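Local structure of CobC (6NRU) at residues 4-9 against 147-152; 21-26 against 58-63; 51-56 against 74-79; 88-93 against 116-121. The protein removes the phosphate from adenosylcobalamin 5'-phosphate, and also from alpha-ribazole 5'-phosphate, in the assembly of the nucleotide loop of vitamin B12. One frame throughout, in Å; residues are numbered along the deposited sequence.

Contact 1 of 4, residues 4-9 against 147-152; sequences MRLWLI and ILIVSH
Ile147 joins the parallel partner strand through its backbone, giving its N-H to Arg5 O and receiving Trp7 N on its own O at 2.7 Å. That carbonyl oxygen also lies at the edge of the Trp7 indole, in the ring plane, while the indole NE1 is bound by Asn146. The side chains of Ile147 and Leu6 run side by side, with Leu6 CD2 4.2 Å from Ile147 CB, and Ile147 CD1 reaches the selenium of selenomethionine Met4.

Leu148 lies on the other face of the sheet, shared with Trp7 and Ile9. Because its CG is anti to the backbone N (chi1 167°), CD1 swings back over strand 5-9, to 3.3 Å from Trp7 O and 3.8 Å from Ile9 CD1. Ile149 returns to the face of Leu6 and Leu8. Its N bonds Trp7 O at 2.7 Å, its O receives Ile9 N, and its CB rests 4.0 Å from Leu8 CD2. Beta-branched Val150 suits the extended chain, and its CA-H points at Ile9 O. Ser151 N makes the last bond of the register, to Ile9 O at 3.0 Å, and Ser151 OG turns instead to Leu82 O.

The two strands, inclined by 27°, lie in the interior of the mixed sheet, with strand 52-55 beyond 146-151 and strand 181-187 beyond 5-10. Helix 153-163 packs on the face of Leu6, Leu8 and Ile149, whereas helix 59-69 lies against Ile9 and Val150.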
loop_
_atom_site.group_PDB
_atom_site.type_symbol
_atom_site.label_atom_id
_atom_site.label_comp_id
_atom_site.label_asym_id
_atom_site.label_seq_id
_atom_site.Cartn_x
_atom_site.Cartn_y
_atom_site.Cartn_z
HETATM N N MSE A 4 7.212 -9.124 -16.084
HETATM C CA MSE A 4 5.980 -8.462 -15.679
HETATM C C MSE A 4 6.257 -7.082 -15.099
HETATM O O MSE A 4 7.382 -6.779 -14.704
HETATM C CB MSE A 4 5.229 -9.310 -14.653
HETATM C CG MSE A 4 6.001 -9.542 -13.366
HETATM SE SE MSE A 4 4.941 -10.424 -11.986
HETATM C CE MSE A 4 4.417 -12.013 -12.978
ATOM N N ARG A 5 5.223 -6.245 -15.050
ATOM C CA ARG A 5 5.316 -4.931 -14.430
ATOM C C ARG A 5 4.201 -4.765 -13.411
ATOM O O ARG A 5 3.028 -5.001 -13.721
ATOM C CB ARG A 5 5.232 -3.808 -15.463
ATOM C CG ARG A 5 5.049 -2.443 -14.825
ATOM C CD ARG A 5 5.106 -1.341 -15.848
ATOM N NE ARG A 5 6.474 -1.002 -16.215
ATOM C CZ ARG A 5 6.854 0.207 -16.609
ATOM N NH1 ARG A 5 8.121 0.436 -16.930
ATOM N NH2 ARG A 5 5.964 1.188 -16.683
ATOM N N LEU A 6 4.567 -4.350 -12.203
ATOM C CA LEU A 6 3.608 -4.039 -11.152
ATOM C C LEU A 6 3.380 -2.535 -11.131
ATOM O O LEU A 6 4.321 -1.764 -10.917
ATOM C CB LEU A 6 4.112 -4.525 -9.793
ATOM C CG LEU A 6 4.731 -5.924 -9.789
ATOM C CD1 LEU A 6 5.263 -6.269 -8.411
ATOM C CD2 LEU A 6 3.714 -6.960 -10.249
ATOM N N TRP A 7 2.142 -2.121 -11.375
ATOM C CA TRP A 7 1.761 -0.722 -11.249
ATOM C C TRP A 7 1.235 -0.506 -9.837
ATOM O O TRP A 7 0.221 -1.097 -9.452
ATOM C CB TRP A 7 0.711 -0.346 -12.294
ATOM C CG TRP A 7 1.141 -0.632 -13.706
ATOM C CD1 TRP A 7 1.192 -1.852 -14.319
ATOM C CD2 TRP A 7 1.583 0.323 -14.681
ATOM N NE1 TRP A 7 1.636 -1.715 -15.610
ATOM C CE2 TRP A 7 1.881 -0.389 -15.859
ATOM C CE3 TRP A 7 1.754 1.711 -14.670
ATOM C CZ2 TRP A 7 2.345 0.240 -17.016
ATOM C CZ3 TRP A 7 2.212 2.333 -15.820
ATOM C CH2 TRP A 7 2.502 1.597 -16.975
ATOM N N LEU A 8 1.931 0.319 -9.063
ATOM C CA LEU A 8 1.634 0.501 -7.649
ATOM C C LEU A 8 0.844 1.786 -7.446
ATOM O O LEU A 8 1.249 2.853 -7.920
ATOM C CB LEU A 8 2.926 0.539 -6.829
ATOM C CG LEU A 8 3.942 -0.555 -7.168
ATOM C CD1 LEU A 8 5.197 -0.425 -6.321
ATOM C CD2 LEU A 8 3.320 -1.935 -6.996
ATOM N N ILE A 9 -0.280 1.680 -6.742
ATOM C CA ILE A 9 -1.105 2.829 -6.387
ATOM C C ILE A 9 -1.458 2.721 -4.911
ATOM O O ILE A 9 -2.040 1.719 -4.480
ATOM C CB ILE A 9 -2.385 2.914 -7.235
ATOM C CG1 ILE A 9 -2.058 3.347 -8.663
ATOM C CG2 ILE A 9 -3.383 3.874 -6.598
ATOM C CD1 ILE A 9 -3.288 3.631 -9.502
ATOM N N ILE A 147 0.131 -5.812 -13.993
ATOM C CA ILE A 147 -0.664 -6.026 -12.792
ATOM C C ILE A 147 -0.699 -4.725 -12.005
ATOM O O ILE A 147 0.350 -4.175 -11.650
ATOM C CB ILE A 147 -0.091 -7.171 -11.943
ATOM C CG1 ILE A 147 0.123 -8.415 -12.809
ATOM C CG2 ILE A 147 -0.998 -7.466 -10.763
ATOM C CD1 ILE A 147 0.862 -9.530 -12.107
ATOM N N LEU A 148 -1.904 -4.228 -11.737
ATOM C CA LEU A 148 -2.090 -3.044 -10.911
ATOM C C LEU A 148 -2.307 -3.465 -9.464
ATOM O O LEU A 148 -3.137 -4.337 -9.184
ATOM C CB LEU A 148 -3.281 -2.222 -11.402
ATOM C CG LEU A 148 -3.769 -1.136 -10.441
ATOM C CD1 LEU A 148 -2.740 -0.016 -10.310
ATOM C CD2 LEU A 148 -5.118 -0.593 -10.880
ATOM N N ILE A 149 -1.565 -2.845 -8.551
ATOM C CA ILE A 149 -1.648 -3.147 -7.127
ATOM C C ILE A 149 -2.147 -1.905 -6.403
ATOM O O ILE A 149 -1.505 -0.849 -6.454
ATOM C CB ILE A 149 -0.296 -3.603 -6.561
ATOM C CG1 ILE A 149 0.139 -4.907 -7.228
ATOM C CG2 ILE A 149 -0.379 -3.763 -5.050
ATOM C CD1 ILE A 149 1.369 -5.522 -6.606
ATOM N N VAL A 150 -3.287 -2.033 -5.730
ATOM C CA VAL A 150 -3.871 -0.957 -4.935
ATOM C C VAL A 150 -3.719 -1.345 -3.471
ATOM O O VAL A 150 -4.350 -2.302 -3.003
ATOM C CB VAL A 150 -5.343 -0.711 -5.294
ATOM C CG1 VAL A 150 -5.856 0.537 -4.592
ATOM C CG2 VAL A 150 -5.517 -0.595 -6.804
ATOM N N SER A 151 -2.885 -0.604 -2.744
ATOM C CA SER A 151 -2.589 -0.956 -1.362
ATOM C C SER A 151 -2.292 0.280 -0.522
ATOM O O SER A 151 -2.894 1.340 -0.728
ATOM C CB SER A 151 -1.414 -1.935 -1.303
ATOM O OG SER A 151 -1.306 -2.526 -0.019
ATOM N N HIS A 152 -1.356 0.153 0.417
ATOM C CA HIS A 152 -1.092 1.171 1.421
ATOM C C HIS A 152 0.385 1.539 1.418
ATOM O O HIS A 152 1.213 0.894 0.769
ATOM C CB HIS A 152 -1.521 0.689 2.811
ATOM C CG HIS A 152 -2.908 0.132 2.847
ATOM N ND1 HIS A 152 -4.006 0.897 3.174
ATOM C CD2 HIS A 152 -3.379 -1.109 2.581
ATOM C CE1 HIS A 152 -5.094 0.149 3.115
ATOM N NE2 HIS A 152 -4.741 -1.073 2.757
#

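Contact 2 of 4, residues 21-26 against 58-63; sequences LYSGHA and LERAQH. With SO4 (sulfate ion), chain N.
Gly24 and His25 form the corner of a type II' turn from Ser23 to Ala26 that faces the first turn of helix 59-69, placing the CA atoms of His25 and Leu58 6.6 Å apart. Glycine suits this corner, since Gly24 has a positive phi of 65°.

Its carbonyl takes the one hydrogen bond between the two segments: Arg60 NH1 binds Gly24 O at 2.6 Å with an N-H...O angle of 160°, and the oxygen lies close to the guanidinium plane. The arginine gets there by placing CG between its backbone N and carbonyl carbon (chi1 67°) and bending again further along the chain. Ser23 OG sits over one face of the guanidinium, 3.3 Å from CZ, too far from the plane to be well aligned with its N-H groups. NH2 donates to sulfate O4 at 3.3 Å, and the ion is also held by Arg10 and Asn17.

At the N-cap of the helix, Leu58 spreads its two methyls over the turn. CD1 lies 3.3 Å from Gly24 O, and CD2 rests over a face of the His25 imidazole, 4.2 Å from its CG.

Arg60 comes within about 3 Å of the side chain of His11, the probable phosphohistidine nucleophile. Arginines gathered with that histidine around an anion form the phosphate pocket of the histidine phosphatases, and the sulfate, probably from the crystallisation liquor, is consistent with a substrate phosphate site here.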
loop_
_atom_site.group_PDB
_atom_site.type_symbol
_atom_site.label_atom_id
_atom_site.label_comp_id
_atom_site.label_asym_id
_atom_site.label_seq_id
_atom_site.Cartn_x
_atom_site.Cartn_y
_atom_site.Cartn_z
ATOM N N LEU A 21 -4.238 10.487 12.458
ATOM C CA LEU A 21 -4.490 9.309 13.271
ATOM C C LEU A 21 -3.833 8.078 12.662
ATOM O O LEU A 21 -3.562 8.020 11.460
ATOM C CB LEU A 21 -5.993 9.066 13.423
ATOM C CG LEU A 21 -6.813 10.201 14.036
ATOM C CD1 LEU A 21 -8.302 9.905 13.929
ATOM C CD2 LEU A 21 -6.411 10.437 15.485
ATOM N N TYR A 22 -3.569 7.095 13.516
ATOM C CA TYR A 22 -3.189 5.774 13.040
ATOM C C TYR A 22 -4.386 5.131 12.357
ATOM O O TYR A 22 -5.495 5.134 12.899
ATOM C CB TYR A 22 -2.704 4.913 14.202
ATOM C CG TYR A 22 -1.319 5.278 14.681
ATOM C CD1 TYR A 22 -0.200 4.624 14.182
ATOM C CD2 TYR A 22 -1.129 6.282 15.625
ATOM C CE1 TYR A 22 1.069 4.952 14.613
ATOM C CE2 TYR A 22 0.138 6.618 16.062
ATOM C CZ TYR A 22 1.233 5.950 15.553
ATOM O OH TYR A 22 2.499 6.278 15.980
ATOM N N SER A 23 -4.169 4.592 11.158
ATOM C CA SER A 23 -5.279 4.071 10.365
ATOM C C SER A 23 -5.486 2.578 10.603
ATOM O O SER A 23 -6.512 2.163 11.154
ATOM C CB SER A 23 -5.040 4.357 8.880
ATOM O OG SER A 23 -6.270 4.520 8.202
ATOM N N GLY A 24 -4.519 1.763 10.191
ATOM C CA GLY A 24 -4.640 0.332 10.406
ATOM C C GLY A 24 -5.789 -0.256 9.616
ATOM O O GLY A 24 -6.084 0.157 8.488
ATOM N N HIS A 25 -6.458 -1.233 10.218
ATOM C CA HIS A 25 -7.569 -1.907 9.565
ATOM C C HIS A 25 -8.885 -1.155 9.700
ATOM O O HIS A 25 -9.884 -1.584 9.111
ATOM C CB HIS A 25 -7.716 -3.320 10.132
ATOM C CG HIS A 25 -6.696 -4.287 9.617
ATOM N ND1 HIS A 25 -6.921 -5.645 9.554
ATOM C CD2 HIS A 25 -5.445 -4.090 9.137
ATOM C CE1 HIS A 25 -5.853 -6.243 9.057
ATOM N NE2 HIS A 25 -4.942 -5.321 8.797
ATOM N N ALA A 26 -8.912 -0.050 10.441
ATOM C CA ALA A 26 -10.160 0.656 10.686
ATOM C C ALA A 26 -10.728 1.211 9.381
ATOM O O ALA A 26 -9.971 1.654 8.513
ATOM C CB ALA A 26 -9.944 1.789 11.686
ATOM N N LEU A 58 -9.068 -3.685 2.725
ATOM C CA LEU A 58 -9.615 -2.486 3.344
ATOM C C LEU A 58 -10.321 -1.620 2.310
ATOM O O LEU A 58 -9.825 -1.415 1.199
ATOM C CB LEU A 58 -8.504 -1.702 4.040
ATOM C CG LEU A 58 -7.661 -2.530 5.015
ATOM C CD1 LEU A 58 -6.692 -1.643 5.761
ATOM C CD2 LEU A 58 -8.551 -3.283 5.989
ATOM N N GLU A 59 -11.497 -1.108 2.689
ATOM C CA GLU A 59 -12.389 -0.499 1.708
ATOM C C GLU A 59 -11.813 0.780 1.118
ATOM O O GLU A 59 -12.143 1.132 -0.019
ATOM C CB GLU A 59 -13.756 -0.232 2.336
ATOM C CG GLU A 59 -14.906 -0.389 1.357
ATOM C CD GLU A 59 -15.005 -1.799 0.810
ATOM O OE1 GLU A 59 -15.399 -1.952 -0.365
ATOM O OE2 GLU A 59 -14.695 -2.752 1.557
ATOM N N ARG A 60 -10.953 1.487 1.857
ATOM C CA ARG A 60 -10.331 2.676 1.286
ATOM C C ARG A 60 -9.492 2.327 0.065
ATOM O O ARG A 60 -9.379 3.137 -0.863
ATOM C CB ARG A 60 -9.481 3.395 2.338
ATOM C CG ARG A 60 -8.248 2.637 2.800
ATOM C CD ARG A 60 -8.060 2.789 4.296
ATOM N NE ARG A 60 -6.654 2.884 4.675
ATOM C CZ ARG A 60 -6.142 2.342 5.775
ATOM N NH1 ARG A 60 -6.924 1.661 6.603
ATOM N NH2 ARG A 60 -4.851 2.479 6.047
ATOM N N ALA A 61 -8.913 1.122 0.039
ATOM C CA ALA A 61 -8.182 0.665 -1.134
ATOM C C ALA A 61 -9.132 0.218 -2.237
ATOM O O ALA A 61 -8.887 0.484 -3.419
ATOM C CB ALA A 61 -7.233 -0.469 -0.752
ATOM N N GLN A 62 -10.223 -0.454 -1.866
ATOM C CA GLN A 62 -11.197 -0.888 -2.862
ATOM C C GLN A 62 -11.962 0.295 -3.439
ATOM O O GLN A 62 -12.253 0.323 -4.641
ATOM C CB GLN A 62 -12.153 -1.908 -2.247
ATOM C CG GLN A 62 -11.452 -3.150 -1.732
ATOM C CD GLN A 62 -12.416 -4.232 -1.313
ATOM O OE1 GLN A 62 -13.006 -4.909 -2.154
ATOM N NE2 GLN A 62 -12.582 -4.406 -0.006
ATOM N N HIS A 63 -12.302 1.278 -2.599
ATOM C CA HIS A 63 -12.902 2.509 -3.105
ATOM C C HIS A 63 -11.991 3.173 -4.126
ATOM O O HIS A 63 -12.456 3.678 -5.154
ATOM C CB HIS A 63 -13.199 3.462 -1.946
ATOM C CG HIS A 63 -14.032 4.649 -2.327
ATOM N ND1 HIS A 63 -14.495 5.557 -1.400
ATOM C CD2 HIS A 63 -14.485 5.075 -3.529
ATOM C CE1 HIS A 63 -15.195 6.494 -2.015
ATOM N NE2 HIS A 63 -15.203 6.226 -3.309
HETATM S S SO4 N . -1.828 5.742 5.849
HETATM O O1 SO4 N . -0.981 4.794 6.566
HETATM O O2 SO4 N . -2.260 6.794 6.765
HETATM O O3 SO4 N . -1.077 6.333 4.747
HETATM O O4 SO4 N . -2.998 5.050 5.315
#

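Contact 3 of 4, residues 51-56 against 74-79; sequences DLVLCS and LPVHII
His77 and Cys55 share the central backbone bonds of this parallel strand pair: His77 N gives to Val53 O at 2.7 Å, and Cys55 N to His77 O at 2.8 Å. Ile79 N continues the pattern to Cys55 O, while at the other end Val53 N makes a weak bond to Pro75 O. CA-H groups of Val76, Leu54 and Ile78 fill the intervals, each directed at a carbonyl of the partner strand.

This is a beta-alpha-beta unit: the chain leaves strand 52-55, runs through helix 59-69 and returns as 76-78, the outermost strand at this side of the sheet.

One CH-pi contact marks the face of Leu52, Leu54 and His77. With CG anti to its backbone N (chi1 -172°), Leu52 carries CD1 over the imidazole of His77, 3.8 Å from the ring centroid. Leu54 runs alongside the histidine, its CD2 3.5 Å from His77 CB, and its CB meets Ile79 CG1 at 4.1 Å.

Apolar packing dominates on the face toward helix 59-69. Val53 CB meets Val76 CG2 at 4.0 Å, the two valines pointing the same way, and Ile78 CD1 comes 4.1 Å from Cys55 CB. Compact Cys55 and beta-branched Val53 fit the extended chain here, where Gln62 and Leu69 of helix 59-69 touch them in turn.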
loop_
_atom_site.group_PDB
_atom_site.type_symbol
_atom_site.label_atom_id
_atom_site.label_comp_id
_atom_site.label_asym_id
_atom_site.label_seq_id
_atom_site.Cartn_x
_atom_site.Cartn_y
_atom_site.Cartn_z
ATOM N N ASP A 51 -4.116 -6.316 -17.101
ATOM C CA ASP A 51 -4.747 -7.621 -17.212
ATOM C C ASP A 51 -5.015 -8.248 -15.853
ATOM O O ASP A 51 -5.523 -9.375 -15.797
ATOM C CB ASP A 51 -3.886 -8.566 -18.063
ATOM C CG ASP A 51 -2.410 -8.459 -17.746
ATOM O OD1 ASP A 51 -1.598 -9.046 -18.494
ATOM O OD2 ASP A 51 -2.060 -7.789 -16.751
ATOM N N LEU A 52 -4.699 -7.552 -14.764
ATOM C CA LEU A 52 -4.927 -8.074 -13.426
ATOM C C LEU A 52 -4.916 -6.915 -12.440
ATOM O O LEU A 52 -4.134 -5.974 -12.594
ATOM C CB LEU A 52 -3.864 -9.110 -13.042
ATOM C CG LEU A 52 -4.105 -9.865 -11.734
ATOM C CD1 LEU A 52 -5.414 -10.649 -11.793
ATOM C CD2 LEU A 52 -2.938 -10.782 -11.428
ATOM N N VAL A 53 -5.787 -6.984 -11.437
ATOM C CA VAL A 53 -5.825 -6.003 -10.359
ATOM C C VAL A 53 -5.788 -6.757 -9.037
ATOM O O VAL A 53 -6.637 -7.619 -8.787
ATOM C CB VAL A 53 -7.069 -5.101 -10.428
ATOM C CG1 VAL A 53 -7.093 -4.157 -9.236
ATOM C CG2 VAL A 53 -7.093 -4.317 -11.733
ATOM N N LEU A 54 -4.804 -6.443 -8.203
ATOM C CA LEU A 54 -4.696 -6.991 -6.859
ATOM C C LEU A 54 -4.886 -5.856 -5.865
ATOM O O LEU A 54 -4.221 -4.819 -5.966
ATOM C CB LEU A 54 -3.342 -7.670 -6.645
ATOM C CG LEU A 54 -2.876 -8.614 -7.756
ATOM C CD1 LEU A 54 -1.486 -9.149 -7.455
ATOM C CD2 LEU A 54 -3.861 -9.756 -7.940
ATOM N N CYS A 55 -5.789 -6.048 -4.912
ATOM C CA CYS A 55 -6.211 -4.982 -4.020
ATOM C C CYS A 55 -6.250 -5.489 -2.586
ATOM O O CYS A 55 -6.483 -6.674 -2.333
ATOM C CB CYS A 55 -7.589 -4.446 -4.435
ATOM S SG CYS A 55 -8.178 -3.033 -3.500
ATOM N N SER A 56 -6.011 -4.581 -1.647
ATOM C CA SER A 56 -6.136 -4.936 -0.244
ATOM C C SER A 56 -7.609 -5.055 0.137
ATOM O O SER A 56 -8.501 -4.571 -0.565
ATOM C CB SER A 56 -5.436 -3.904 0.639
ATOM O OG SER A 56 -6.358 -2.970 1.166
ATOM N N LEU A 74 -12.161 -4.971 -15.169
ATOM C CA LEU A 74 -11.022 -5.864 -15.040
ATOM C C LEU A 74 -11.179 -6.766 -13.820
ATOM O O LEU A 74 -11.871 -6.409 -12.861
ATOM C CB LEU A 74 -9.720 -5.065 -14.921
ATOM C CG LEU A 74 -9.179 -4.477 -16.226
ATOM C CD1 LEU A 74 -8.242 -3.310 -15.956
ATOM C CD2 LEU A 74 -8.481 -5.552 -17.044
ATOM N N PRO A 75 -10.561 -7.949 -13.835
ATOM C CA PRO A 75 -10.662 -8.851 -12.676
ATOM C C PRO A 75 -9.888 -8.308 -11.482
ATOM O O PRO A 75 -8.734 -7.893 -11.610
ATOM C CB PRO A 75 -10.053 -10.160 -13.193
ATOM C CG PRO A 75 -10.110 -10.047 -14.694
ATOM C CD PRO A 75 -9.887 -8.595 -14.971
ATOM N N VAL A 76 -10.529 -8.331 -10.314
ATOM C CA VAL A 76 -9.983 -7.748 -9.092
ATOM C C VAL A 76 -9.829 -8.853 -8.057
ATOM O O VAL A 76 -10.826 -9.413 -7.583
ATOM C CB VAL A 76 -10.871 -6.622 -8.549
ATOM C CG1 VAL A 76 -10.322 -6.104 -7.224
ATOM C CG2 VAL A 76 -10.987 -5.499 -9.566
ATOM N N HIS A 77 -8.587 -9.160 -7.694
ATOM C CA HIS A 77 -8.307 -10.086 -6.606
ATOM C C HIS A 77 -8.135 -9.297 -5.317
ATOM O O HIS A 77 -7.414 -8.295 -5.287
ATOM C CB HIS A 77 -7.045 -10.904 -6.880
ATOM C CG HIS A 77 -7.132 -11.786 -8.086
ATOM N ND1 HIS A 77 -6.434 -12.971 -8.188
ATOM C CD2 HIS A 77 -7.819 -11.654 -9.246
ATOM C CE1 HIS A 77 -6.693 -13.533 -9.355
ATOM N NE2 HIS A 77 -7.531 -12.754 -10.016
ATOM N N ILE A 78 -8.791 -9.747 -4.256
ATOM C CA ILE A 78 -8.654 -9.144 -2.936
ATOM C C ILE A 78 -7.630 -9.966 -2.166
ATOM O O ILE A 78 -7.906 -11.100 -1.760
ATOM C CB ILE A 78 -9.997 -9.082 -2.199
ATOM C CG1 ILE A 78 -11.030 -8.340 -3.044
ATOM C CG2 ILE A 78 -9.832 -8.384 -0.870
ATOM C CD1 ILE A 78 -10.674 -6.893 -3.293
ATOM N N ILE A 79 -6.443 -9.402 -1.970
ATOM C CA ILE A 79 -5.330 -10.100 -1.332
ATOM C C ILE A 79 -5.215 -9.587 0.101
ATOM O O ILE A 79 -4.915 -8.397 0.299
ATOM C CB ILE A 79 -4.022 -9.895 -2.107
ATOM C CG1 ILE A 79 -4.217 -10.266 -3.577
ATOM C CG2 ILE A 79 -2.898 -10.715 -1.497
ATOM C CD1 ILE A 79 -4.659 -11.697 -3.787
#

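Contact 4 of 4, residues 88-93 against 116-121; sequences GDWEMR and AIPTNG
Asp89 and Thr119 supply the straight backbone bond of this loop-to-loop contact: Asp89 N donates to Thr119 O at 2.8 Å with an N-H...O angle of 173°. Next to it Gly88 and Gly121 pass with their CA atoms 3.6 Å apart, an approach that suits residues without side chains. The second loop is folded into a type II turn from Pro118 to Gly121, closed by Gly121 N on Pro118 O, and Asn120 tolerates the positive phi that such a turn needs.

Among the polar side chains, Asn120 ND2 makes a weak bond to Asp89 OD2 at 2.7 Å, the amide and carboxylate planes being 75° apart. A water spans the same pair, donating to Asp89 OD1 and weakly accepting from Asn120 ND2. Within its own loop, Arg93 NH1 binds Asp89 O at 2.8 Å, approaching from above the carbonyl plane, while Arg93 NH2 is paired with Glu101.

The aromatic contacts centre on Trp90. Pro118 CA lies over its six-membered ring, 3.7 Å from the centroid, and Pro118 CB is 3.5 Å from Trp90 CE3. Thr119 N lies above the same indole, over its centre. Trp90 NE1 and Thr119 OG1 both bond Asp102 OD2.

The chemistry is thus divided: a buried indole receives the proline and a peptide nitrogen on its face and has its one N-H satisfied by a carboxylate, whereas the weaker, water-bridged Asp89-Asn120 pair lies toward the surface, where solvent would probably temper its strength.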
loop_
_atom_site.group_PDB
_atom_site.type_symbol
_atom_site.label_atom_id
_atom_site.label_comp_id
_atom_site.label_asym_id
_atom_site.label_seq_id
_atom_site.Cartn_x
_atom_site.Cartn_y
_atom_site.Cartn_z
ATOM N N GLY A 88 -4.237 -2.756 16.145
ATOM C CA GLY A 88 -4.881 -3.198 17.373
ATOM C C GLY A 88 -5.622 -2.077 18.074
ATOM O O GLY A 88 -6.466 -1.392 17.485
ATOM N N ASP A 89 -5.306 -1.886 19.358
ATOM C CA ASP A 89 -5.987 -0.873 20.159
ATOM C C ASP A 89 -5.620 0.545 19.742
ATOM O O ASP A 89 -6.324 1.488 20.121
ATOM C CB ASP A 89 -5.668 -1.067 21.645
ATOM C CG ASP A 89 -6.374 -2.274 22.248
ATOM O OD1 ASP A 89 -7.513 -2.579 21.836
ATOM O OD2 ASP A 89 -5.790 -2.914 23.149
ATOM N N TRP A 90 -4.547 0.718 18.974
ATOM C CA TRP A 90 -4.035 2.038 18.626
ATOM C C TRP A 90 -4.695 2.645 17.394
ATOM O O TRP A 90 -4.354 3.773 17.027
ATOM C CB TRP A 90 -2.522 1.974 18.397
ATOM C CG TRP A 90 -1.734 1.672 19.630
ATOM C CD1 TRP A 90 -2.201 1.612 20.911
ATOM C CD2 TRP A 90 -0.333 1.390 19.701
ATOM N NE1 TRP A 90 -1.178 1.309 21.775
ATOM C CE2 TRP A 90 -0.020 1.166 21.056
ATOM C CE3 TRP A 90 0.687 1.306 18.749
ATOM C CZ2 TRP A 90 1.270 0.862 21.482
ATOM C CZ3 TRP A 90 1.968 1.004 19.176
ATOM C CH2 TRP A 90 2.248 0.785 20.529
ATOM N N GLU A 91 -5.618 1.936 16.748
ATOM C CA GLU A 91 -6.228 2.447 15.530
ATOM C C GLU A 91 -7.193 3.586 15.846
ATOM O O GLU A 91 -7.794 3.644 16.922
ATOM C CB GLU A 91 -6.954 1.326 14.789
ATOM C CG GLU A 91 -6.106 0.079 14.611
ATOM C CD GLU A 91 -6.632 -0.852 13.539
ATOM O OE1 GLU A 91 -7.867 -0.980 13.405
ATOM O OE2 GLU A 91 -5.804 -1.463 12.830
HETATM N N MSE A 92 -7.330 4.499 14.886
HETATM C CA MSE A 92 -8.144 5.708 15.030
HETATM C C MSE A 92 -7.773 6.528 16.262
HETATM O O MSE A 92 -8.638 7.128 16.898
HETATM C CB MSE A 92 -9.632 5.357 15.076
HETATM C CG MSE A 92 -10.125 4.646 13.839
HETATM SE SE MSE A 92 -9.643 5.622 12.225
HETATM C CE MSE A 92 -11.103 6.921 12.182
ATOM N N ARG A 93 -6.482 6.555 16.590
ATOM C CA ARG A 93 -5.988 7.308 17.731
ATOM C C ARG A 93 -4.709 8.032 17.334
ATOM O O ARG A 93 -4.004 7.629 16.405
ATOM C CB ARG A 93 -5.758 6.396 18.945
ATOM C CG ARG A 93 -7.053 5.849 19.536
ATOM C CD ARG A 93 -6.815 4.683 20.482
ATOM N NE ARG A 93 -6.217 5.108 21.744
ATOM C CZ ARG A 93 -5.699 4.273 22.641
ATOM N NH1 ARG A 93 -5.706 2.965 22.415
ATOM N NH2 ARG A 93 -5.170 4.746 23.762
ATOM N N ALA A 116 8.636 -4.077 18.375
ATOM C CA ALA A 116 7.585 -3.850 19.355
ATOM C C ALA A 116 6.212 -4.045 18.721
ATOM O O ALA A 116 5.974 -3.640 17.579
ATOM C CB ALA A 116 7.700 -2.446 19.946
ATOM N N ILE A 117 5.310 -4.662 19.474
ATOM C CA ILE A 117 3.982 -5.030 18.988
ATOM C C ILE A 117 3.003 -3.935 19.395
ATOM O O ILE A 117 2.903 -3.628 20.594
ATOM C CB ILE A 117 3.537 -6.391 19.543
ATOM C CG1 ILE A 117 4.665 -7.421 19.423
ATOM C CG2 ILE A 117 2.288 -6.878 18.827
ATOM C CD1 ILE A 117 5.031 -7.764 17.999
ATOM N N PRO A 118 2.276 -3.326 18.457
ATOM C CA PRO A 118 1.191 -2.419 18.848
ATOM C C PRO A 118 0.181 -3.144 19.723
ATOM O O PRO A 118 -0.132 -4.316 19.498
ATOM C CB PRO A 118 0.580 -1.994 17.508
ATOM C CG PRO A 118 1.670 -2.189 16.519
ATOM C CD PRO A 118 2.445 -3.385 16.995
ATOM N N THR A 119 -0.325 -2.435 20.735
ATOM C CA THR A 119 -1.161 -3.045 21.764
ATOM C C THR A 119 -2.327 -3.826 21.167
ATOM O O THR A 119 -3.240 -3.244 20.573
ATOM C CB THR A 119 -1.675 -1.979 22.734
ATOM O OG1 THR A 119 -0.562 -1.368 23.399
ATOM C CG2 THR A 119 -2.595 -2.605 23.770
ATOM N N ASN A 120 -2.284 -5.153 21.322
ATOM C CA ASN A 120 -3.289 -6.064 20.772
ATOM C C ASN A 120 -3.384 -5.949 19.253
ATOM O O ASN A 120 -4.464 -6.096 18.673
ATOM C CB ASN A 120 -4.661 -5.847 21.421
ATOM C CG ASN A 120 -4.684 -6.243 22.888
ATOM O OD1 ASN A 120 -3.937 -7.123 23.317
ATOM N ND2 ASN A 120 -5.548 -5.595 23.665
ATOM N N GLY A 121 -2.253 -5.688 18.602
ATOM C CA GLY A 121 -2.195 -5.648 17.155
ATOM C C GLY A 121 -1.160 -6.605 16.603
ATOM O O GLY A 121 -0.818 -7.597 17.255
HETATM O O HOH W 1 -8.678 -5.348 22.854
#

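Contacts 1 and 3 belong to one sheet, their centres 9 Å apart: strand 146-151 lies between strands 5-10 and 52-55, and a probable hydrogen bond joins Leu148 O to Leu54 N at 2.9 Å. Contact 2 lies beyond the C-terminal ends of these strands, about 17 Å from both centres. There His152 from contact 1 meets Arg60 and Leu58 near the sulfate and the likely catalytic His11, while Leu58 approaches Glu84, the likely proton donor/acceptor. Contact 4 is farther out, its centre 14 Å from that of contact 2 and 27 Å from that of contact 1. It reaches loop 21-26 through Glu91, whose OE2 lies 2.7 Å from His25 N, a probable hydrogen bond.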